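Local atomic coordinates of glutathione S-transferase (Pseudomonas fluorescens, PDB entry 3M3M), a protein that binds glutathione and probably catalyses its transfer to electrophilic substrates, as glutathione transferases generally do. Residues 112-117 with 122-127; 149-152 with 156-159; 159-164 with 185-190. One frame throughout, in Å; residues are numbered along the deposited sequence.

Contact 1 of 3, residues 112-117 with 122-127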
loop_
_atom_site.group_PDB
_atom_site.type_symbol
_atom_site.label_atom_id
_atom_site.label_comp_id
_atom_site.label_asym_id
_atom_site.label_seq_id
_atom_site.Cartn_x
_atom_site.Cartn_y
_atom_site.Cartn_z
ATOM N N ARG A 112 10.843 6.472 -4.215
ATOM C CA ARG A 112 11.360 6.146 -2.845
ATOM C C ARG A 112 12.440 5.062 -2.974
ATOM O O ARG A 112 13.453 5.104 -2.278
ATOM C CB ARG A 112 10.175 5.650 -1.994
ATOM C CG ARG A 112 10.663 4.888 -0.696
ATOM C CD ARG A 112 9.436 4.790 0.267
ATOM N NE ARG A 112 9.777 4.054 1.525
ATOM C CZ ARG A 112 9.719 2.733 1.689
ATOM N NH1 ARG A 112 9.403 1.938 0.653
ATOM N NH2 ARG A 112 9.863 2.178 2.906
ATOM N N PHE A 113 12.244 4.064 -3.833
ATOM C CA PHE A 113 13.310 3.031 -4.000
ATOM C C PHE A 113 14.606 3.664 -4.489
ATOM O O PHE A 113 15.665 3.457 -3.889
ATOM C CB PHE A 113 12.893 1.928 -4.959
ATOM C CG PHE A 113 13.946 0.892 -5.124
ATOM C CD1 PHE A 113 14.164 -0.045 -4.138
ATOM C CD2 PHE A 113 14.738 0.875 -6.302
ATOM C CE1 PHE A 113 15.148 -1.021 -4.316
ATOM C CE2 PHE A 113 15.751 -0.080 -6.434
ATOM C CZ PHE A 113 15.952 -0.996 -5.444
ATOM N N ILE A 114 14.501 4.491 -5.520
ATOM C CA ILE A 114 15.680 5.178 -6.068
ATOM C C ILE A 114 16.389 6.004 -5.016
ATOM O O ILE A 114 17.633 5.929 -4.885
ATOM C CB ILE A 114 15.283 6.040 -7.310
ATOM C CG1 ILE A 114 14.976 5.092 -8.501
ATOM C CG2 ILE A 114 16.420 7.035 -7.706
ATOM C CD1 ILE A 114 14.233 5.912 -9.705
ATOM N N GLN A 115 15.645 6.824 -4.277
ATOM C CA GLN A 115 16.262 7.731 -3.313
ATOM C C GLN A 115 16.659 6.975 -2.021
ATOM O O GLN A 115 17.765 7.086 -1.554
ATOM C CB GLN A 115 15.306 8.844 -2.961
ATOM C CG GLN A 115 15.873 9.873 -1.960
ATOM C CD GLN A 115 14.959 11.069 -1.790
ATOM O OE1 GLN A 115 14.159 11.401 -2.697
ATOM N NE2 GLN A 115 15.062 11.737 -0.621
ATOM N N LEU A 116 15.729 6.291 -1.386
ATOM C CA LEU A 116 16.043 5.707 -0.085
ATOM C C LEU A 116 16.950 4.439 -0.240
ATOM O O LEU A 116 17.843 4.205 0.650
ATOM C CB LEU A 116 14.707 5.274 0.551
ATOM C CG LEU A 116 14.905 4.662 1.953
ATOM C CD1 LEU A 116 15.362 5.641 3.014
ATOM C CD2 LEU A 116 13.502 4.125 2.356
ATOM N N TYR A 117 16.667 3.596 -1.248
ATOM C CA TYR A 117 17.385 2.298 -1.363
ATOM C C TYR A 117 18.664 2.437 -2.133
ATOM O O TYR A 117 19.609 1.722 -1.832
ATOM C CB TYR A 117 16.585 1.188 -1.944
ATOM C CG TYR A 117 15.634 0.573 -0.970
ATOM C CD1 TYR A 117 15.965 -0.630 -0.348
ATOM C CD2 TYR A 117 14.414 1.195 -0.647
ATOM C CE1 TYR A 117 15.105 -1.220 0.569
ATOM C CE2 TYR A 117 13.532 0.601 0.284
ATOM C CZ TYR A 117 13.892 -0.599 0.844
ATOM O OH TYR A 117 13.091 -1.219 1.769
ATOM N N GLU A 122 23.179 9.224 -9.809
ATOM C CA GLU A 122 23.093 10.090 -11.006
ATOM C C GLU A 122 22.487 9.433 -12.209
ATOM O O GLU A 122 21.759 10.100 -12.947
ATOM C CB GLU A 122 24.485 10.649 -11.395
ATOM C CG GLU A 122 24.734 11.906 -10.610
ATOM C CD GLU A 122 23.646 13.019 -10.785
ATOM O OE1 GLU A 122 23.376 13.466 -11.942
ATOM O OE2 GLU A 122 23.094 13.490 -9.749
ATOM N N GLU A 123 22.773 8.156 -12.434
ATOM C CA GLU A 123 22.301 7.430 -13.615
ATOM C C GLU A 123 20.752 7.338 -13.635
ATOM O O GLU A 123 20.170 6.975 -14.642
ATOM C CB GLU A 123 22.854 5.979 -13.691
ATOM C CG GLU A 123 24.388 5.764 -13.398
ATOM C CD GLU A 123 24.752 5.825 -11.841
ATOM O OE1 GLU A 123 25.114 6.942 -11.328
ATOM O OE2 GLU A 123 24.663 4.766 -11.147
ATOM N N ARG A 124 20.121 7.518 -12.479
ATOM C CA ARG A 124 18.630 7.395 -12.390
ATOM C C ARG A 124 17.985 8.760 -12.159
ATOM O O ARG A 124 16.767 8.872 -12.008
ATOM C CB ARG A 124 18.224 6.386 -11.322
ATOM C CG ARG A 124 18.732 4.951 -11.628
ATOM C CD ARG A 124 18.099 3.954 -10.666
ATOM N NE ARG A 124 16.715 3.653 -11.068
ATOM C CZ ARG A 124 15.983 2.666 -10.580
ATOM N NH1 ARG A 124 16.500 1.845 -9.640
ATOM N NH2 ARG A 124 14.719 2.488 -11.031
ATOM N N ARG A 125 18.781 9.827 -12.182
ATOM C CA ARG A 125 18.203 11.128 -11.857
ATOM C C ARG A 125 17.114 11.587 -12.870
ATOM O O ARG A 125 16.096 12.119 -12.457
ATOM C CB ARG A 125 19.268 12.215 -11.685
ATOM C CG ARG A 125 18.625 13.503 -11.209
ATOM C CD ARG A 125 19.601 14.636 -10.803
ATOM N NE ARG A 125 20.035 14.434 -9.415
ATOM C CZ ARG A 125 19.330 14.756 -8.325
ATOM N NH1 ARG A 125 18.136 15.366 -8.415
ATOM N NH2 ARG A 125 19.841 14.460 -7.136
ATOM N N GLU A 126 17.362 11.444 -14.163
ATOM C CA GLU A 126 16.358 11.880 -15.151
ATOM C C GLU A 126 15.029 11.083 -14.929
ATOM O O GLU A 126 13.921 11.655 -14.967
ATOM C CB GLU A 126 16.910 11.647 -16.563
ATOM C CG GLU A 126 15.874 11.660 -17.709
ATOM C CD GLU A 126 16.523 11.914 -19.104
ATOM O OE1 GLU A 126 17.735 12.297 -19.149
ATOM O OE2 GLU A 126 15.800 11.768 -20.131
ATOM N N GLU A 127 15.153 9.777 -14.788
ATOM C CA GLU A 127 14.023 8.839 -14.475
ATOM C C GLU A 127 13.270 9.339 -13.269
ATOM O O GLU A 127 12.031 9.446 -13.298
ATOM C CB GLU A 127 14.548 7.435 -14.195
ATOM C CG GLU A 127 13.513 6.462 -13.702
ATOM C CD GLU A 127 14.077 5.092 -13.347
ATOM O OE1 GLU A 127 15.297 4.896 -13.480
ATOM O OE2 GLU A 127 13.278 4.227 -12.910
#

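Contact 2 of 3, residues 149-152 with 156-159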
loop_
_atom_site.group_PDB
_atom_site.type_symbol
_atom_site.label_atom_id
_atom_site.label_comp_id
_atom_site.label_asym_id
_atom_site.label_seq_id
_atom_site.Cartn_x
_atom_site.Cartn_y
_atom_site.Cartn_z
ATOM N N THR A 149 -13.986 15.366 0.908
ATOM C CA THR A 149 -14.489 14.294 1.795
ATOM C C THR A 149 -13.289 13.905 2.689
ATOM O O THR A 149 -12.141 14.087 2.347
ATOM C CB THR A 149 -14.993 13.002 1.053
ATOM O OG1 THR A 149 -13.928 12.498 0.207
ATOM C CG2 THR A 149 -16.273 13.236 0.196
ATOM N N PRO A 150 -13.560 13.323 3.827
ATOM C CA PRO A 150 -12.444 13.126 4.742
ATOM C C PRO A 150 -11.682 11.792 4.465
ATOM O O PRO A 150 -10.528 11.638 4.914
ATOM C CB PRO A 150 -13.160 12.950 6.107
ATOM C CG PRO A 150 -14.492 12.543 5.767
ATOM C CD PRO A 150 -14.869 13.196 4.500
ATOM N N TYR A 151 -12.333 10.890 3.762
ATOM C CA TYR A 151 -11.618 9.650 3.299
ATOM C C TYR A 151 -11.862 9.600 1.799
ATOM O O TYR A 151 -12.588 10.468 1.240
ATOM C CB TYR A 151 -12.179 8.390 3.961
ATOM C CG TYR A 151 -11.824 8.369 5.433
ATOM C CD1 TYR A 151 -10.528 8.042 5.869
ATOM C CD2 TYR A 151 -12.771 8.691 6.378
ATOM C CE1 TYR A 151 -10.209 8.039 7.262
ATOM C CE2 TYR A 151 -12.446 8.724 7.758
ATOM C CZ TYR A 151 -11.181 8.366 8.174
ATOM O OH TYR A 151 -10.916 8.318 9.552
ATOM N N LEU A 152 -11.190 8.669 1.118
ATOM C CA LEU A 152 -11.321 8.718 -0.362
ATOM C C LEU A 152 -12.712 8.390 -0.805
ATOM O O LEU A 152 -13.151 8.926 -1.859
ATOM C CB LEU A 152 -10.268 7.749 -1.029
ATOM C CG LEU A 152 -8.877 8.355 -0.822
ATOM C CD1 LEU A 152 -7.892 7.220 -1.146
ATOM C CD2 LEU A 152 -8.610 9.559 -1.725
ATOM N N HIS A 156 -16.190 7.117 5.324
ATOM C CA HIS A 156 -15.823 5.899 6.045
ATOM C C HIS A 156 -14.408 5.472 5.536
ATOM O O HIS A 156 -14.189 5.318 4.322
ATOM C CB HIS A 156 -16.825 4.778 5.792
ATOM C CG HIS A 156 -18.198 5.112 6.319
ATOM N ND1 HIS A 156 -18.503 5.051 7.659
ATOM C CD2 HIS A 156 -19.282 5.663 5.713
ATOM C CE1 HIS A 156 -19.748 5.449 7.859
ATOM N NE2 HIS A 156 -20.246 5.839 6.691
ATOM N N TYR A 157 -13.508 5.274 6.512
ATOM C CA TYR A 157 -12.181 4.688 6.252
ATOM C C TYR A 157 -12.362 3.342 5.646
ATOM O O TYR A 157 -13.171 2.498 6.137
ATOM C CB TYR A 157 -11.502 4.598 7.656
ATOM C CG TYR A 157 -10.094 4.089 7.696
ATOM C CD1 TYR A 157 -9.178 4.324 6.644
ATOM C CD2 TYR A 157 -9.621 3.475 8.867
ATOM C CE1 TYR A 157 -7.843 3.840 6.758
ATOM C CE2 TYR A 157 -8.301 2.996 8.997
ATOM C CZ TYR A 157 -7.426 3.229 7.929
ATOM O OH TYR A 157 -6.157 2.775 8.044
ATOM N N SER A 158 -11.615 3.088 4.518
ATOM C CA SER A 158 -11.809 1.807 3.781
ATOM C C SER A 158 -10.446 1.331 3.282
ATOM O O SER A 158 -9.408 2.019 3.441
ATOM C CB SER A 158 -12.686 2.069 2.532
ATOM O OG SER A 158 -11.981 2.838 1.555
ATOM N N ILE A 159 -10.462 0.184 2.582
ATOM C CA ILE A 159 -9.202 -0.337 2.051
ATOM C C ILE A 159 -8.695 0.514 0.900
ATOM O O ILE A 159 -7.579 0.323 0.496
ATOM C CB ILE A 159 -9.366 -1.838 1.555
ATOM C CG1 ILE A 159 -10.526 -2.009 0.534
ATOM C CG2 ILE A 159 -9.673 -2.704 2.840
ATOM C CD1 ILE A 159 -10.652 -3.541 0.083
#

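Contact 3 of 3, residues 159-164 with 185-190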
loop_
_atom_site.group_PDB
_atom_site.type_symbol
_atom_site.label_atom_id
_atom_site.label_comp_id
_atom_site.label_asym_id
_atom_site.label_seq_id
_atom_site.Cartn_x
_atom_site.Cartn_y
_atom_site.Cartn_z
ATOM N N ILE A 159 -10.462 0.184 2.582
ATOM C CA ILE A 159 -9.202 -0.337 2.051
ATOM C C ILE A 159 -8.695 0.514 0.900
ATOM O O ILE A 159 -7.579 0.323 0.496
ATOM C CB ILE A 159 -9.366 -1.838 1.555
ATOM C CG1 ILE A 159 -10.526 -2.009 0.534
ATOM C CG2 ILE A 159 -9.673 -2.704 2.840
ATOM C CD1 ILE A 159 -10.652 -3.541 0.083
ATOM N N ALA A 160 -9.506 1.444 0.374
ATOM C CA ALA A 160 -8.875 2.417 -0.590
ATOM C C ALA A 160 -7.903 3.325 0.151
ATOM O O ALA A 160 -6.833 3.621 -0.368
ATOM C CB ALA A 160 -9.946 3.318 -1.249
ATOM N N ASP A 161 -8.277 3.807 1.332
ATOM C CA ASP A 161 -7.329 4.664 2.111
ATOM C C ASP A 161 -6.113 3.853 2.501
ATOM O O ASP A 161 -5.024 4.364 2.458
ATOM C CB ASP A 161 -8.078 5.139 3.387
ATOM C CG ASP A 161 -9.364 5.933 3.037
ATOM O OD1 ASP A 161 -9.293 7.027 2.451
ATOM O OD2 ASP A 161 -10.441 5.413 3.336
ATOM N N ILE A 162 -6.323 2.627 3.000
ATOM C CA ILE A 162 -5.203 1.767 3.418
ATOM C C ILE A 162 -4.246 1.587 2.184
ATOM O O ILE A 162 -2.987 1.774 2.295
ATOM C CB ILE A 162 -5.666 0.450 3.897
ATOM C CG1 ILE A 162 -6.455 0.628 5.254
ATOM C CG2 ILE A 162 -4.430 -0.506 4.092
ATOM C CD1 ILE A 162 -7.241 -0.606 5.648
ATOM N N ALA A 163 -4.816 1.266 1.037
ATOM C CA ALA A 163 -3.974 1.064 -0.183
ATOM C C ALA A 163 -3.114 2.312 -0.483
ATOM O O ALA A 163 -1.916 2.222 -0.875
ATOM C CB ALA A 163 -4.910 0.697 -1.363
ATOM N N LEU A 164 -3.732 3.510 -0.436
ATOM C CA LEU A 164 -3.000 4.753 -0.774
ATOM C C LEU A 164 -2.141 5.297 0.390
ATOM O O LEU A 164 -1.139 6.011 0.124
ATOM C CB LEU A 164 -3.960 5.826 -1.323
ATOM C CG LEU A 164 -4.314 5.442 -2.802
ATOM C CD1 LEU A 164 -5.568 5.939 -3.259
ATOM C CD2 LEU A 164 -3.217 5.893 -3.729
ATOM N N GLN A 185 -2.233 15.617 4.081
ATOM C CA GLN A 185 -1.684 15.557 5.437
ATOM C C GLN A 185 -2.800 15.380 6.452
ATOM O O GLN A 185 -2.655 14.582 7.397
ATOM C CB GLN A 185 -0.795 16.809 5.703
ATOM C CG GLN A 185 0.408 16.936 4.862
ATOM C CD GLN A 185 1.170 18.261 5.229
ATOM O OE1 GLN A 185 0.555 19.353 5.256
ATOM N NE2 GLN A 185 2.484 18.155 5.424
ATOM N N ALA A 186 -3.951 16.048 6.304
ATOM C CA ALA A 186 -5.015 15.926 7.314
ATOM C C ALA A 186 -5.651 14.527 7.234
ATOM O O ALA A 186 -6.061 13.945 8.201
ATOM C CB ALA A 186 -6.120 17.034 7.085
ATOM N N TRP A 187 -5.721 13.979 6.004
ATOM C CA TRP A 187 -6.175 12.584 5.863
ATOM C C TRP A 187 -5.203 11.574 6.504
ATOM O O TRP A 187 -5.647 10.580 7.173
ATOM C CB TRP A 187 -6.361 12.335 4.362
ATOM C CG TRP A 187 -6.500 10.893 3.928
ATOM C CD1 TRP A 187 -7.596 10.113 3.898
ATOM C CD2 TRP A 187 -5.431 10.146 3.325
ATOM N NE1 TRP A 187 -7.265 8.831 3.356
ATOM C CE2 TRP A 187 -5.960 8.864 2.949
ATOM C CE3 TRP A 187 -4.087 10.470 3.068
ATOM C CZ2 TRP A 187 -5.151 7.837 2.312
ATOM C CZ3 TRP A 187 -3.256 9.451 2.423
ATOM C CH2 TRP A 187 -3.827 8.165 2.059
HETATM N N MSE A 188 -3.880 11.785 6.326
HETATM C CA MSE A 188 -2.899 10.879 6.934
HETATM C C MSE A 188 -3.162 10.949 8.467
HETATM O O MSE A 188 -3.075 9.950 9.151
HETATM C CB MSE A 188 -1.494 11.363 6.703
HETATM C CG MSE A 188 -1.098 10.961 5.309
HETATM SE SE MSE A 188 0.588 11.713 4.661
HETATM C CE MSE A 188 1.877 11.433 6.213
ATOM N N GLN A 189 -3.293 12.170 8.995
ATOM C CA GLN A 189 -3.712 12.282 10.431
ATOM C C GLN A 189 -4.934 11.495 10.885
ATOM O O GLN A 189 -4.878 10.833 11.934
ATOM C CB GLN A 189 -3.830 13.774 10.813
ATOM C CG GLN A 189 -2.626 14.189 11.471
ATOM C CD GLN A 189 -2.802 13.744 12.878
ATOM O OE1 GLN A 189 -3.968 13.670 13.345
ATOM N NE2 GLN A 189 -1.721 13.388 13.556
ATOM N N ARG A 190 -6.016 11.483 10.097
ATOM C CA ARG A 190 -7.194 10.714 10.360
ATOM C C ARG A 190 -6.932 9.200 10.329
ATOM O O ARG A 190 -7.396 8.480 11.172
ATOM C CB ARG A 190 -8.343 11.012 9.351
ATOM C CG ARG A 190 -8.794 12.419 9.516
ATOM C CD ARG A 190 -10.220 12.607 8.990
ATOM N NE ARG A 190 -9.953 12.923 7.667
ATOM C CZ ARG A 190 -9.629 14.104 7.144
ATOM N NH1 ARG A 190 -9.633 15.294 7.762
ATOM N NH2 ARG A 190 -9.320 14.061 5.902
#

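Contact 1 of 3, residues 112-117 with 122-127
Ile114 packs over one face of the Arg124 guanidinium. Its CG1 stands over the centre of that face, 3.3 Å from Arg124 CZ, which is tight for an aliphatic carbon on a charged plane. CD1 continues along the same group and comes 3.6 Å from Arg124 NE. Ile114 holds CG1 beside its backbone N (chi1 -72°), and this branch points across to the second segment. The Arg124 chain is bent at chi3 (78°), which turns its flat end back over the isoleucine. Phe113 meets the same group differently. Arg124 NH1 lies in the plane of the Phe113 ring, at its edge, 3.8 Å from Phe113 CE2. The two planes are 62° apart, and the ring does not offer its face to the cation.

Glu127 completes the arrangement. Its extended chain brings the carboxylate beside Arg124, which grips it side-on with two nitrogens. Arg124 NH2 gives a bond of 2.9 Å to Glu127 OE2 on its syn side, tilted out of the carboxylate plane. Arg124 NE reaches Glu127 OE1 at 3.1 Å, from above that plane. Glu127 CD also touches Ile114 CD1, at 3.7 Å. Tyr128 and Leu131 of helix 125-146 also pack on Ile114. The contact thus joins the end of helix 87-117 to the start of helix 125-146 across a short connection.

Arg124 NH1 has its own salt bridge, to Glu118 in that connection. The guanidinium is therefore shared by two carboxylates, which should offset its charge and fix its rotation. The ion pairing probably lowers the cost of placing the guanidinium against apolar carbons, and Ile114 packs on its face with no hydrogen bond between the two segments.

Contact 2 of 3, residues 149-152 with 156-159
Tyr151 and Tyr157 carry this contact, and most of it is made on one face of the Tyr151 ring. The backbone of Tyr157 comes first. Its N stands 3.5 Å above the ring plane, shifted toward the rim near Tyr151 CD2. Further along the same face is a CH-pi contact. Tyr157 CB sits 3.9 Å from the centroid of the Tyr151 ring and only 18° off its normal.

The aromatic pairing is slighter. The two ring planes are 27° apart, but the rings are slid so far that they barely overlap, with centroids separated by 5.5 Å. Tyr157 places CG anti to its own N (chi1 -177°), which carries its ring away from Tyr151 after CB has touched. His156 adds plain packing through its backbone: its O lies 3.7 Å from Tyr151 CB.

The polar bonds do not cross between the segments: one lies within 149-152, and others lead outward. Thr149 OG1 donates to Tyr151 O at 2.6 Å, nearly along the C=O axis, and itself receives a bond from Gln145 NE2. Ser158 is the N-cap of the next helix, and its OG accepts from Ala160 N.

The two segments form the legs of the loop between helices 125-146 and 159-168. Tyr151 packs on Trp187 and Arg190 of helix 182-192, and also on Asp161 of helix 159-168. Tyr157 touches Val191 of helix 182-192 and Ile162 of helix 159-168. Leu152 and Ser158 rest on helix 87-117, and Ile159 on helix 69-77.

Contact 3 of 3, residues 159-164 with 185-190
Trp187 of helix 182-192 binds Asp161, the acidic residue of an N-capping sequence at the start of helix 159-168. The sequence Ser-Ile-Ala-Asp from Ser158 to Asp161, together with the bond from Ser158 N to Asp161 OD2, fits the N-capping box known at this place in glutathione transferases. The other carboxylate oxygen serves the contact. Trp187 NE1 donates to Asp161 OD1 at 2.9 Å, with an N-H...O angle of 153°. The oxygen lies close to the indole plane, but the N-H reaches it from above the carboxylate plane.

Asp161 OD1 has a second donor, Leu152 N, at 2.8 Å. One buried carboxylate thus ties the loop, the helix start and the indole together. Three N-H groups share its two oxygens, which should favour the charged form and hold the group against turning.

Trp187 sets CG anti to its N (chi1 166°), and this sends the indole straight across to helix 159-168, where it arrives by its edge. Trp187 CH2 is 3.7 Å from Leu164 C. A leucine here would probably leave Asp161 OD1 without its indole N-H and open a gap beside Leu164. Leu164 also packs on Glu100 and His104 of helix 87-117, and its side chain is about 7 Å from that of Tyr167, a glutathione-binding residue. The six-membered part of the indole runs along the helix backbone, with Trp187 CZ2 3.5 Å from Asp161 O.

Overall arrangement
All three contacts lie in the helical C-terminal family region, but at different depths. Contact 1 is peripheral, its centre 20 Å from that of the chain. It joins helices 87-117 and 125-146 where the chain turns, and charged groups supply much of its surface. Contact 3 is fully buried and links helices 159-168 and 182-192 by one hydrogen bond and an indole edge. Contact 2 is partly buried and mainly aromatic. It touches contact 3 and shares Ile159 with it. The loop and helix 159-168 meet at the same carboxylate as helix 182-192, and Pro150 O bonds Arg190 NH2 as well. Contact 1 stands apart, about 11 Å from contact 3 at the nearest atoms.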